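Local coordinates for putative oxidoreductase yhhX (Escherichia coli K-12, PDB 3F4L), which probably acts as an NADP-dependent oxidoreductase of the Gfo/Idh/MocA family, with scyllo-inositol dehydrogenase activity as a tentative assignment, at residues Val69-His74 and Phe79-Arg84; Glu59-Pro64 and Lys83-Ala88; Lys106-Leu111 and Leu117-Tyr122; Asn91-Lys96 and Gly299-Ala304. All coordinates share one frame; numbering follows the deposited sequence.

Interaction 1 of 4, residues Val69-His74 and Phe79-Arg84; sequences VVVCTH and FEYAKR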
loop_
_atom_site.group_PDB
_atom_site.type_symbol
_atom_site.label_atom_id
_atom_site.label_comp_id
_atom_site.label_asym_id
_atom_site.label_seq_id
_atom_site.Cartn_x
_atom_site.Cartn_y
_atom_site.Cartn_z
ATOM N N VAL A 69 -19.521 -10.889 32.872
ATOM C CA VAL A 69 -19.255 -12.233 32.379
ATOM C C VAL A 69 -18.403 -12.075 31.121
ATOM O O VAL A 69 -18.742 -11.297 30.237
ATOM C CB VAL A 69 -20.570 -12.971 32.040
ATOM C CG1 VAL A 69 -20.269 -14.287 31.361
ATOM C CG2 VAL A 69 -21.371 -13.206 33.335
ATOM N N VAL A 70 -17.286 -12.791 31.055
ATOM C CA VAL A 70 -16.394 -12.699 29.894
ATOM C C VAL A 70 -16.471 -13.995 29.084
ATOM O O VAL A 70 -16.050 -15.040 29.549
ATOM C CB VAL A 70 -14.951 -12.450 30.354
ATOM C CG1 VAL A 70 -14.036 -12.179 29.155
ATOM C CG2 VAL A 70 -14.928 -11.280 31.320
ATOM N N VAL A 71 -17.014 -13.915 27.873
ATOM C CA VAL A 71 -17.176 -15.082 27.015
ATOM C C VAL A 71 -15.943 -15.318 26.145
ATOM O O VAL A 71 -15.644 -14.527 25.249
ATOM C CB VAL A 71 -18.402 -14.910 26.118
ATOM C CG1 VAL A 71 -18.639 -16.173 25.318
ATOM C CG2 VAL A 71 -19.619 -14.565 26.975
ATOM N N CYS A 72 -15.237 -16.409 26.428
ATOM C CA CYS A 72 -14.010 -16.768 25.715
ATOM C C CYS A 72 -14.063 -18.173 25.144
ATOM O O CYS A 72 -13.027 -18.806 24.981
ATOM C CB CYS A 72 -12.816 -16.708 26.661
ATOM S SG CYS A 72 -12.694 -15.206 27.605
ATOM N N THR A 73 -15.263 -18.667 24.861
ATOM C CA THR A 73 -15.423 -20.008 24.306
ATOM C C THR A 73 -15.221 -19.976 22.797
ATOM O O THR A 73 -14.659 -19.026 22.248
ATOM C CB THR A 73 -16.839 -20.581 24.587
ATOM O OG1 THR A 73 -17.838 -19.670 24.093
ATOM C CG2 THR A 73 -17.043 -20.814 26.082
ATOM N N HIS A 74 -15.688 -21.027 22.135
ATOM C CA HIS A 74 -15.589 -21.135 20.692
ATOM C C HIS A 74 -16.490 -20.079 20.062
ATOM O O HIS A 74 -17.613 -19.848 20.520
ATOM C CB HIS A 74 -16.032 -22.531 20.253
ATOM C CG HIS A 74 -15.854 -22.790 18.790
ATOM N ND1 HIS A 74 -16.508 -22.062 17.818
ATOM C CD2 HIS A 74 -15.105 -23.708 18.132
ATOM C CE1 HIS A 74 -16.168 -22.519 16.626
ATOM N NE2 HIS A 74 -15.319 -23.518 16.788
ATOM N N PHE A 79 -22.670 -15.850 20.683
ATOM C CA PHE A 79 -23.991 -15.237 20.735
ATOM C C PHE A 79 -24.849 -15.856 21.832
ATOM O O PHE A 79 -25.460 -15.145 22.637
ATOM C CB PHE A 79 -24.728 -15.390 19.405
ATOM C CG PHE A 79 -26.143 -14.897 19.454
ATOM C CD1 PHE A 79 -26.412 -13.534 19.493
ATOM C CD2 PHE A 79 -27.208 -15.796 19.526
ATOM C CE1 PHE A 79 -27.719 -13.071 19.606
ATOM C CE2 PHE A 79 -28.519 -15.341 19.639
ATOM C CZ PHE A 79 -28.774 -13.977 19.679
ATOM N N GLU A 80 -24.887 -17.184 21.847
ATOM C CA GLU A 80 -25.681 -17.927 22.818
ATOM C C GLU A 80 -25.310 -17.616 24.264
ATOM O O GLU A 80 -26.184 -17.332 25.081
ATOM C CB GLU A 80 -25.555 -19.431 22.555
ATOM C CG GLU A 80 -26.507 -20.291 23.370
ATOM C CD GLU A 80 -27.972 -19.949 23.127
ATOM O OE1 GLU A 80 -28.846 -20.571 23.774
ATOM O OE2 GLU A 80 -28.249 -19.060 22.290
ATOM N N TYR A 81 -24.023 -17.671 24.589
ATOM C CA TYR A 81 -23.593 -17.369 25.950
ATOM C C TYR A 81 -23.830 -15.898 26.315
ATOM O O TYR A 81 -24.240 -15.588 27.435
ATOM C CB TYR A 81 -22.111 -17.707 26.145
ATOM C CG TYR A 81 -21.833 -19.180 26.338
ATOM C CD1 TYR A 81 -22.499 -19.911 27.323
ATOM C CD2 TYR A 81 -20.902 -19.846 25.540
ATOM C CE1 TYR A 81 -22.245 -21.266 27.507
ATOM C CE2 TYR A 81 -20.639 -21.205 25.718
ATOM C CZ TYR A 81 -21.313 -21.905 26.703
ATOM O OH TYR A 81 -21.054 -23.244 26.897
ATOM N N ALA A 82 -23.552 -14.991 25.382
ATOM C CA ALA A 82 -23.745 -13.564 25.638
ATOM C C ALA A 82 -25.211 -13.267 25.942
ATOM O O ALA A 82 -25.522 -12.547 26.886
ATOM C CB ALA A 82 -23.288 -12.747 24.432
ATOM N N LYS A 83 -26.106 -13.818 25.128
ATOM C CA LYS A 83 -27.543 -13.617 25.315
ATOM C C LYS A 83 -28.006 -14.187 26.655
ATOM O O LYS A 83 -28.842 -13.597 27.340
ATOM C CB LYS A 83 -28.327 -14.278 24.179
ATOM C CG LYS A 83 -29.838 -14.035 24.238
ATOM C CD LYS A 83 -30.528 -14.620 23.018
ATOM C CE LYS A 83 -32.026 -14.382 23.058
ATOM N NZ LYS A 83 -32.653 -14.865 21.795
ATOM N N ARG A 84 -27.470 -15.345 27.027
ATOM C CA ARG A 84 -27.851 -15.959 28.291
ATOM C C ARG A 84 -27.365 -15.113 29.460
ATOM O O ARG A 84 -28.092 -14.925 30.436
ATOM C CB ARG A 84 -27.295 -17.380 28.383
ATOM C CG ARG A 84 -28.044 -18.377 27.517
ATOM C CD ARG A 84 -27.522 -19.784 27.720
ATOM N NE ARG A 84 -27.654 -20.231 29.106
ATOM C CZ ARG A 84 -27.272 -21.431 29.532
ATOM N NH1 ARG A 84 -26.732 -22.291 28.678
ATOM N NH2 ARG A 84 -27.439 -21.778 30.802
#
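Tyr81 lies against both Val71 and Thr73, and so ties helix 78-87 to the end of strand 66-71. Strand and helix are the first two elements of a beta-alpha-beta unit in the nucleotide-binding Rossmann fold. The two partners meet different parts of the tyrosine. Val71 takes the base of the side chain: its CG1 is 3.9 Å from Tyr81 CB, and the two side chains run at a slant to each other. With CG1 anti to the backbone N (chi1 -175°), both Val71 methyls are turned to the helix, and CG2 comes 4.3 Å from Ala82 N. Thr73 takes the ring, and the two side chains cross at about a right angle. Its OG1 sits at the ring edge, near the ring plane, 3.4 Å from Tyr81 CD2. No hydrogen bond joins the two segments. The Thr73 hydroxyl is instead hydrogen-bonded to Ser77 OG, in the turn that leads into the helix. A valine in place of Thr73 would probably cost Ser77 this partner and leave the turn less firmly fixed. Leu57 and Ile8 also touch Tyr81, so strand 3-8 shares in the packing round the ring. The Thr73 methyl stands off the ring plane, outside the same edge, with CG2 3.6 Å from Tyr81 CE2.

Interaction 2 of 4, residues Glu59-Pro64 and Lys83-Ala88; sequences EVLNDP and KRALEA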
loop_
_atom_site.group_PDB
_atom_site.type_symbol
_atom_site.label_atom_id
_atom_site.label_comp_id
_atom_site.label_asym_id
_atom_site.label_seq_id
_atom_site.Cartn_x
_atom_site.Cartn_y
_atom_site.Cartn_z
ATOM N N GLU A 59 -24.503 -21.930 38.102
ATOM C CA GLU A 59 -23.824 -21.556 39.341
ATOM C C GLU A 59 -23.111 -20.212 39.200
ATOM O O GLU A 59 -22.759 -19.572 40.194
ATOM C CB GLU A 59 -22.802 -22.625 39.731
ATOM C CG GLU A 59 -23.369 -23.755 40.567
ATOM C CD GLU A 59 -22.375 -24.883 40.754
ATOM O OE1 GLU A 59 -21.176 -24.582 40.947
ATOM O OE2 GLU A 59 -22.794 -26.064 40.713
ATOM N N VAL A 60 -22.889 -19.796 37.960
ATOM C CA VAL A 60 -22.226 -18.526 37.699
ATOM C C VAL A 60 -23.263 -17.437 37.420
ATOM O O VAL A 60 -23.262 -16.385 38.059
ATOM C CB VAL A 60 -21.272 -18.619 36.483
ATOM C CG1 VAL A 60 -20.605 -17.283 36.259
ATOM C CG2 VAL A 60 -20.225 -19.707 36.713
ATOM N N LEU A 61 -24.154 -17.701 36.469
ATOM C CA LEU A 61 -25.177 -16.728 36.104
ATOM C C LEU A 61 -26.154 -16.417 37.232
ATOM O O LEU A 61 -26.808 -15.373 37.219
ATOM C CB LEU A 61 -25.935 -17.202 34.862
ATOM C CG LEU A 61 -25.058 -17.377 33.618
ATOM C CD1 LEU A 61 -25.933 -17.729 32.418
ATOM C CD2 LEU A 61 -24.272 -16.099 33.358
ATOM N N ASN A 62 -26.250 -17.311 38.210
ATOM C CA ASN A 62 -27.149 -17.083 39.335
ATOM C C ASN A 62 -26.466 -16.370 40.492
ATOM O O ASN A 62 -27.126 -15.993 41.461
ATOM C CB ASN A 62 -27.745 -18.403 39.837
ATOM C CG ASN A 62 -28.731 -18.999 38.861
ATOM O OD1 ASN A 62 -29.355 -18.281 38.079
ATOM N ND2 ASN A 62 -28.891 -20.318 38.909
ATOM N N ASP A 63 -25.151 -16.183 40.397
ATOM C CA ASP A 63 -24.411 -15.505 41.463
ATOM C C ASP A 63 -24.759 -14.016 41.464
ATOM O O ASP A 63 -24.475 -13.303 40.499
ATOM C CB ASP A 63 -22.900 -15.670 41.274
ATOM C CG ASP A 63 -22.107 -15.169 42.471
ATOM O OD1 ASP A 63 -22.563 -14.211 43.135
ATOM O OD2 ASP A 63 -21.019 -15.723 42.745
ATOM N N PRO A 64 -25.380 -13.533 42.556
ATOM C CA PRO A 64 -25.797 -12.138 42.744
ATOM C C PRO A 64 -24.663 -11.121 42.639
ATOM O O PRO A 64 -24.860 -10.001 42.166
ATOM C CB PRO A 64 -26.408 -12.147 44.145
ATOM C CG PRO A 64 -26.928 -13.547 44.278
ATOM C CD PRO A 64 -25.797 -14.356 43.707
ATOM N N LYS A 83 -26.106 -13.818 25.128
ATOM C CA LYS A 83 -27.543 -13.617 25.315
ATOM C C LYS A 83 -28.006 -14.187 26.655
ATOM O O LYS A 83 -28.842 -13.597 27.340
ATOM C CB LYS A 83 -28.327 -14.278 24.179
ATOM C CG LYS A 83 -29.838 -14.035 24.238
ATOM C CD LYS A 83 -30.528 -14.620 23.018
ATOM C CE LYS A 83 -32.026 -14.382 23.058
ATOM N NZ LYS A 83 -32.653 -14.865 21.795
ATOM N N ARG A 84 -27.470 -15.345 27.027
ATOM C CA ARG A 84 -27.851 -15.959 28.291
ATOM C C ARG A 84 -27.365 -15.113 29.460
ATOM O O ARG A 84 -28.092 -14.925 30.436
ATOM C CB ARG A 84 -27.295 -17.380 28.383
ATOM C CG ARG A 84 -28.044 -18.377 27.517
ATOM C CD ARG A 84 -27.522 -19.784 27.720
ATOM N NE ARG A 84 -27.654 -20.231 29.106
ATOM C CZ ARG A 84 -27.272 -21.431 29.532
ATOM N NH1 ARG A 84 -26.732 -22.291 28.678
ATOM N NH2 ARG A 84 -27.439 -21.778 30.802
ATOM N N ALA A 85 -26.146 -14.586 29.356
ATOM C CA ALA A 85 -25.603 -13.750 30.421
ATOM C C ALA A 85 -26.438 -12.477 30.566
ATOM O O ALA A 85 -26.780 -12.077 31.672
ATOM C CB ALA A 85 -24.150 -13.399 30.134
ATOM N N LEU A 86 -26.782 -11.839 29.452
ATOM C CA LEU A 86 -27.584 -10.620 29.535
ATOM C C LEU A 86 -28.962 -10.886 30.161
ATOM O O LEU A 86 -29.471 -10.065 30.931
ATOM C CB LEU A 86 -27.767 -9.994 28.150
ATOM C CG LEU A 86 -26.506 -9.381 27.543
ATOM C CD1 LEU A 86 -26.784 -8.948 26.112
ATOM C CD2 LEU A 86 -26.047 -8.204 28.400
ATOM N N GLU A 87 -29.559 -12.028 29.835
ATOM C CA GLU A 87 -30.871 -12.367 30.383
ATOM C C GLU A 87 -30.774 -12.635 31.881
ATOM O O GLU A 87 -31.765 -12.506 32.607
ATOM C CB GLU A 87 -31.457 -13.578 29.645
ATOM C CG GLU A 87 -31.588 -13.335 28.144
ATOM C CD GLU A 87 -32.066 -14.546 27.362
ATOM O OE1 GLU A 87 -31.654 -15.680 27.682
ATOM O OE2 GLU A 87 -32.844 -14.357 26.401
ATOM N N ALA A 88 -29.576 -12.989 32.346
ATOM C CA ALA A 88 -29.360 -13.248 33.764
ATOM C C ALA A 88 -29.017 -11.945 34.478
ATOM O O ALA A 88 -28.733 -11.933 35.678
ATOM C CB ALA A 88 -28.246 -14.265 33.957
#
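The backbone N of Ala88, whose CB rests against Leu61, is held by two acceptors in the last turn of helix 78-87. It makes a weak hydrogen bond of 3.0 Å to Ala85 O and another weak one of 3.1 Å to Arg84 O. The two weak bonds keep Ala88 in the closing turn of the helix, where its methyl faces Leu61. That methyl meets the base of Leu61: Ala88 CB is 3.8 Å from Leu61 CB. It also lies 3.7 Å from the backbone, at Leu61 O. Leu61 carries the other side of the contact. Its CG is anti to its own carbonyl carbon (chi1 -61°), which sends the two methyls on toward the neighbouring helix. CD2 comes over the Ala85 backbone, 4.0 Å from Ala85 CA, and also meets the Ala85 methyl, 4.2 Å from Ala85 CB. CD1 reaches the Arg84 end of the turn, 4.1 Å from Arg84 O. Arg84 adds the start of its side chain, with its CB 4.3 Å from Leu61 CD1. The small alanines let the leucine come close to the helix. No hydrogen bond crosses between the segments, and the contact is apolar. Val69 of strand 66-71 touches both Leu61 and Ala85, so the sheet lies beneath the pair. Nearby, Asp63 in the turn after helix 58-61 bonds His33 through OD2 and Lys90 through its backbone O. The contact joins two successive helices beside a parallel sheet, a layered alpha/beta packing characteristic of the Rossmann fold.

Interaction 3 of 4, residues Lys106-Leu111 and Leu117-Tyr122; sequences KELFAL and LTVTPY
Val119 packs against Phe109 and Leu108, two successive residues of helix 102-115. The closest side-chain approach is between Val119 CG1 and Phe109 CD1, 3.6 Å apart. The two side chains cross at about a right angle. Val119 CG1 also lies 3.8 Å from Leu108 O, over the helix backbone. The other branch, CG2, faces the leucine, 4.3 Å from Leu108 CG. The Phe109 ring does more than meet the valine methyl. Its edge points at the strand backbone, with CE1 3.5 Å from Val119 O, near the ring plane. This follows from the placing of CG anti to the carbonyl carbon (chi1 -69°), which swings the ring along the helix side toward the strand. The ring of Phe98 meets that of Phe109, the planes at about 25°. Val322 and Glu319 of helix 319-331 touch it as well. With an alanine at Phe109, a gap is likely to open beside Val119, and Phe98 would lose its ring partner. On the far face of the strand, Thr120 OG1 bonds Pro121 O and Asn315 ND2. Helix 102-115 and strand 119-121 close a beta-alpha-beta unit begun by strand 91-94. Helix 78-87 lies beside the helix at Leu108, and Val92 of the neighbouring strand 91-94 touches Val119.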
loop_
_atom_site.group_PDB
_atom_site.type_symbol
_atom_site.label_atom_id
_atom_site.label_comp_id
_atom_site.label_asym_id
_atom_site.label_seq_id
_atom_site.Cartn_x
_atom_site.Cartn_y
_atom_site.Cartn_z
ATOM N N LYS A 106 -26.678 -6.779 16.379
ATOM C CA LYS A 106 -27.710 -5.780 16.607
ATOM C C LYS A 106 -28.698 -6.262 17.658
ATOM O O LYS A 106 -29.201 -5.468 18.446
ATOM C CB LYS A 106 -28.434 -5.461 15.295
ATOM C CG LYS A 106 -27.538 -4.775 14.273
ATOM C CD LYS A 106 -28.307 -4.318 13.039
ATOM C CE LYS A 106 -27.396 -3.515 12.130
ATOM N NZ LYS A 106 -28.003 -3.196 10.814
ATOM N N GLU A 107 -28.960 -7.566 17.670
ATOM C CA GLU A 107 -29.887 -8.164 18.628
ATOM C C GLU A 107 -29.316 -8.125 20.047
ATOM O O GLU A 107 -30.039 -7.900 21.020
ATOM C CB GLU A 107 -30.171 -9.611 18.235
ATOM C CG GLU A 107 -31.310 -10.248 19.004
ATOM C CD GLU A 107 -31.585 -11.665 18.543
ATOM O OE1 GLU A 107 -31.527 -11.906 17.314
ATOM O OE2 GLU A 107 -31.869 -12.530 19.400
ATOM N N LEU A 108 -28.012 -8.349 20.156
ATOM C CA LEU A 108 -27.332 -8.331 21.444
ATOM C C LEU A 108 -27.384 -6.923 22.059
ATOM O O LEU A 108 -27.634 -6.769 23.254
ATOM C CB LEU A 108 -25.878 -8.782 21.249
ATOM C CG LEU A 108 -25.320 -9.988 22.011
ATOM C CD1 LEU A 108 -26.309 -11.139 22.049
ATOM C CD2 LEU A 108 -24.021 -10.417 21.351
ATOM N N PHE A 109 -27.154 -5.898 21.242
ATOM C CA PHE A 109 -27.185 -4.522 21.726
ATOM C C PHE A 109 -28.597 -4.102 22.164
ATOM O O PHE A 109 -28.763 -3.433 23.186
ATOM C CB PHE A 109 -26.666 -3.566 20.645
ATOM C CG PHE A 109 -25.196 -3.699 20.366
ATOM C CD1 PHE A 109 -24.263 -3.516 21.387
ATOM C CD2 PHE A 109 -24.742 -3.970 19.084
ATOM C CE1 PHE A 109 -22.897 -3.596 21.128
ATOM C CE2 PHE A 109 -23.380 -4.052 18.812
ATOM C CZ PHE A 109 -22.455 -3.863 19.839
ATOM N N ALA A 110 -29.611 -4.501 21.398
ATOM C CA ALA A 110 -30.992 -4.166 21.746
ATOM C C ALA A 110 -31.350 -4.768 23.107
ATOM O O ALA A 110 -31.901 -4.089 23.979
ATOM C CB ALA A 110 -31.940 -4.675 20.675
ATOM N N LEU A 111 -31.028 -6.045 23.284
ATOM C CA LEU A 111 -31.293 -6.724 24.545
ATOM C C LEU A 111 -30.584 -6.017 25.701
ATOM O O LEU A 111 -31.192 -5.727 26.732
ATOM C CB LEU A 111 -30.818 -8.176 24.466
ATOM C CG LEU A 111 -30.888 -8.981 25.768
ATOM C CD1 LEU A 111 -32.309 -8.942 26.322
ATOM C CD2 LEU A 111 -30.454 -10.416 25.508
ATOM N N LEU A 117 -27.881 -2.863 30.577
ATOM C CA LEU A 117 -26.603 -3.547 30.709
ATOM C C LEU A 117 -25.657 -3.193 29.573
ATOM O O LEU A 117 -26.064 -2.627 28.560
ATOM C CB LEU A 117 -26.814 -5.058 30.724
ATOM C CG LEU A 117 -27.580 -5.609 31.928
ATOM C CD1 LEU A 117 -27.868 -7.080 31.720
ATOM C CD2 LEU A 117 -26.771 -5.386 33.199
ATOM N N THR A 118 -24.390 -3.550 29.756
ATOM C CA THR A 118 -23.364 -3.310 28.760
ATOM C C THR A 118 -22.877 -4.607 28.115
ATOM O O THR A 118 -22.502 -5.543 28.809
ATOM C CB THR A 118 -22.126 -2.635 29.386
ATOM O OG1 THR A 118 -22.478 -1.341 29.889
ATOM C CG2 THR A 118 -21.011 -2.502 28.346
ATOM N N VAL A 119 -22.903 -4.667 26.791
ATOM C CA VAL A 119 -22.371 -5.828 26.078
ATOM C C VAL A 119 -21.375 -5.229 25.084
ATOM O O VAL A 119 -21.707 -4.310 24.340
ATOM C CB VAL A 119 -23.460 -6.636 25.336
ATOM C CG1 VAL A 119 -24.047 -5.831 24.172
ATOM C CG2 VAL A 119 -22.873 -7.932 24.836
ATOM N N THR A 120 -20.151 -5.736 25.078
ATOM C CA THR A 120 -19.121 -5.182 24.205
ATOM C C THR A 120 -18.054 -6.194 23.831
ATOM O O THR A 120 -17.840 -7.172 24.543
ATOM C CB THR A 120 -18.421 -3.987 24.908
ATOM O OG1 THR A 120 -17.382 -3.468 24.071
ATOM C CG2 THR A 120 -17.796 -4.435 26.232
ATOM N N PRO A 121 -17.386 -5.986 22.687
ATOM C CA PRO A 121 -16.329 -6.911 22.272
ATOM C C PRO A 121 -15.053 -6.545 23.043
ATOM O O PRO A 121 -14.990 -5.493 23.680
ATOM C CB PRO A 121 -16.202 -6.637 20.776
ATOM C CG PRO A 121 -16.480 -5.158 20.696
ATOM C CD PRO A 121 -17.685 -5.011 21.620
ATOM N N TYR A 122 -14.052 -7.417 22.988
ATOM C CA TYR A 122 -12.774 -7.212 23.666
ATOM C C TYR A 122 -11.787 -6.708 22.613
ATOM O O TYR A 122 -11.190 -7.503 21.896
ATOM C CB TYR A 122 -12.290 -8.552 24.254
ATOM C CG TYR A 122 -10.970 -8.534 25.004
ATOM C CD1 TYR A 122 -10.768 -7.689 26.099
ATOM C CD2 TYR A 122 -9.942 -9.396 24.649
ATOM C CE1 TYR A 122 -9.572 -7.714 26.820
ATOM C CE2 TYR A 122 -8.743 -9.427 25.360
ATOM C CZ TYR A 122 -8.570 -8.586 26.440
ATOM O OH TYR A 122 -7.392 -8.618 27.137
#

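Interaction 4 of 4, residues Asn91-Lys96 and Gly299-Ala304; sequences NVLVEK and GRVYDA
Leu93, on a strand of the Rossmann-fold sheet, meets Tyr302 and Val301 at the start of helix 300-311. This helix belongs to the part of the chain assigned to the C-terminal alpha/beta family, so the contact joins the two family regions. The tighter part is at the phenol end of Tyr302. One methyl of Leu93, CD2, lies 3.9 Å from Tyr302 CZ, and the two side chains cross at about a right angle. Leu93 CG is anti to the backbone N (chi1 178°), which extends the side chain toward the helix. Val301 packs more loosely: its CG1 is 4.3 Å from the same CD2 methyl. The backbones stay well apart, with 9.5 Å between Leu93 CA and Tyr302 CA, and side chains alone bridge the distance. All three touching residues are buried. Toward solvent the helix turns Asp303, which forms a salt bridge with Arg25, and Arg300. The polar end of the tyrosine has its own partner, since Tyr302 OH is hydrogen-bonded to His18 ND1. Glu95 OE1 bonds the other nitrogen of that imidazole, NE2, so one histidine links Glu95 to the helix. Glu95 and Lys96 open the Glu-Lys-Pro sequence characteristic of this family. The apolar and polar sides of the contact meet at the Tyr302 hydroxyl, where OH lies 3.8 Å from Leu93 CD2.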
loop_
_atom_site.group_PDB
_atom_site.type_symbol
_atom_site.label_atom_id
_atom_site.label_comp_id
_atom_site.label_asym_id
_atom_site.label_seq_id
_atom_site.Cartn_x
_atom_site.Cartn_y
_atom_site.Cartn_z
ATOM N N ASN A 91 -23.466 -7.917 32.847
ATOM C CA ASN A 91 -22.806 -7.136 31.809
ATOM C C ASN A 91 -21.948 -8.175 31.099
ATOM O O ASN A 91 -21.501 -9.133 31.730
ATOM C CB ASN A 91 -21.931 -6.054 32.429
ATOM C CG ASN A 91 -22.748 -4.973 33.084
ATOM O OD1 ASN A 91 -23.424 -4.197 32.405
ATOM N ND2 ASN A 91 -22.715 -4.925 34.411
ATOM N N VAL A 92 -21.713 -7.995 29.804
ATOM C CA VAL A 92 -20.949 -8.980 29.048
ATOM C C VAL A 92 -19.812 -8.436 28.176
ATOM O O VAL A 92 -19.986 -7.455 27.437
ATOM C CB VAL A 92 -21.901 -9.806 28.136
ATOM C CG1 VAL A 92 -21.111 -10.796 27.296
ATOM C CG2 VAL A 92 -22.933 -10.545 28.985
ATOM N N LEU A 93 -18.659 -9.098 28.270
ATOM C CA LEU A 93 -17.474 -8.765 27.478
ATOM C C LEU A 93 -17.240 -10.001 26.604
ATOM O O LEU A 93 -17.075 -11.113 27.117
ATOM C CB LEU A 93 -16.271 -8.496 28.391
ATOM C CG LEU A 93 -14.910 -8.182 27.738
ATOM C CD1 LEU A 93 -14.989 -6.908 26.892
ATOM C CD2 LEU A 93 -13.863 -8.006 28.831
ATOM N N VAL A 94 -17.237 -9.819 25.287
ATOM C CA VAL A 94 -17.079 -10.947 24.380
ATOM C C VAL A 94 -15.816 -10.925 23.520
ATOM O O VAL A 94 -15.509 -9.923 22.883
ATOM C CB VAL A 94 -18.286 -11.056 23.425
ATOM C CG1 VAL A 94 -18.262 -12.402 22.715
ATOM C CG2 VAL A 94 -19.590 -10.875 24.193
ATOM N N GLU A 95 -15.102 -12.045 23.493
ATOM C CA GLU A 95 -13.892 -12.156 22.682
ATOM C C GLU A 95 -14.241 -12.288 21.201
ATOM O O GLU A 95 -15.361 -12.655 20.854
ATOM C CB GLU A 95 -13.070 -13.366 23.111
ATOM C CG GLU A 95 -12.064 -13.069 24.194
ATOM C CD GLU A 95 -11.022 -14.156 24.304
ATOM O OE1 GLU A 95 -9.986 -13.919 24.966
ATOM O OE2 GLU A 95 -11.242 -15.243 23.725
ATOM N N LYS A 96 -13.274 -11.987 20.336
ATOM C CA LYS A 96 -13.472 -12.077 18.887
ATOM C C LYS A 96 -13.884 -13.494 18.482
ATOM O O LYS A 96 -13.308 -14.468 18.955
ATOM C CB LYS A 96 -12.176 -11.689 18.159
ATOM C CG LYS A 96 -11.629 -10.309 18.539
ATOM C CD LYS A 96 -11.026 -10.262 19.959
ATOM C CE LYS A 96 -9.763 -11.128 20.055
ATOM N NZ LYS A 96 -8.976 -10.905 21.305
ATOM N N GLY A 299 -4.998 -4.405 29.940
ATOM C CA GLY A 299 -5.848 -4.341 31.116
ATOM C C GLY A 299 -6.666 -3.069 31.180
ATOM O O GLY A 299 -7.580 -2.947 31.999
ATOM N N ARG A 300 -6.339 -2.116 30.316
ATOM C CA ARG A 300 -7.068 -0.861 30.291
ATOM C C ARG A 300 -8.515 -1.096 29.859
ATOM O O ARG A 300 -9.370 -0.244 30.068
ATOM C CB ARG A 300 -6.338 0.148 29.393
ATOM C CG ARG A 300 -5.139 0.758 30.134
ATOM C CD ARG A 300 -4.036 1.300 29.229
ATOM N NE ARG A 300 -4.474 2.416 28.403
ATOM C CZ ARG A 300 -3.664 3.121 27.618
ATOM N NH1 ARG A 300 -2.369 2.817 27.568
ATOM N NH2 ARG A 300 -4.149 4.121 26.883
ATOM N N VAL A 301 -8.776 -2.262 29.274
ATOM C CA VAL A 301 -10.120 -2.639 28.862
ATOM C C VAL A 301 -10.923 -2.830 30.147
ATOM O O VAL A 301 -12.054 -2.366 30.270
ATOM C CB VAL A 301 -10.121 -3.975 28.067
ATOM C CG1 VAL A 301 -11.558 -4.501 27.926
ATOM C CG2 VAL A 301 -9.499 -3.773 26.676
ATOM N N TYR A 302 -10.324 -3.510 31.117
ATOM C CA TYR A 302 -11.008 -3.739 32.376
ATOM C C TYR A 302 -11.118 -2.454 33.193
ATOM O O TYR A 302 -12.087 -2.267 33.938
ATOM C CB TYR A 302 -10.316 -4.845 33.171
ATOM C CG TYR A 302 -10.557 -6.229 32.581
ATOM C CD1 TYR A 302 -9.715 -6.755 31.594
ATOM C CD2 TYR A 302 -11.658 -6.987 32.978
ATOM C CE1 TYR A 302 -9.967 -8.005 31.015
ATOM C CE2 TYR A 302 -11.923 -8.238 32.406
ATOM C CZ TYR A 302 -11.075 -8.736 31.431
ATOM O OH TYR A 302 -11.349 -9.952 30.875
ATOM N N ASP A 303 -10.147 -1.555 33.043
ATOM C CA ASP A 303 -10.219 -0.295 33.775
ATOM C C ASP A 303 -11.390 0.510 33.208
ATOM O O ASP A 303 -12.018 1.281 33.926
ATOM C CB ASP A 303 -8.911 0.508 33.657
ATOM C CG ASP A 303 -7.722 -0.218 34.262
ATOM O OD1 ASP A 303 -7.901 -0.891 35.297
ATOM O OD2 ASP A 303 -6.603 -0.116 33.716
ATOM N N ALA A 304 -11.680 0.329 31.919
ATOM C CA ALA A 304 -12.796 1.033 31.282
ATOM C C ALA A 304 -14.125 0.426 31.719
ATOM O O ALA A 304 -15.090 1.146 32.008
ATOM C CB ALA A 304 -12.675 0.970 29.758
#

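Overall arrangement
Interactions 1, 2 and 3 lie wholly in the Rossmann-fold region. Interactions 1 and 2 share helix 78-87, with centres about 10 Å apart. Interaction 3 follows them along the chain, about 11 Å from interaction 1, and is nested inside the loop closed by interaction 4. Strands 66-71, 91-94 and 119-121 are successive neighbours in one parallel sheet, and they carry interactions 1, 4 and 3 in that order. Centres 1 and 4 are about 13 Å apart, and 3 and 4 about 12 Å. Interactions 1 and 3 set helices against the sheet, interaction 2 joins two helices beside it, and interaction 4 alone links this region to the C-terminal part of the chain.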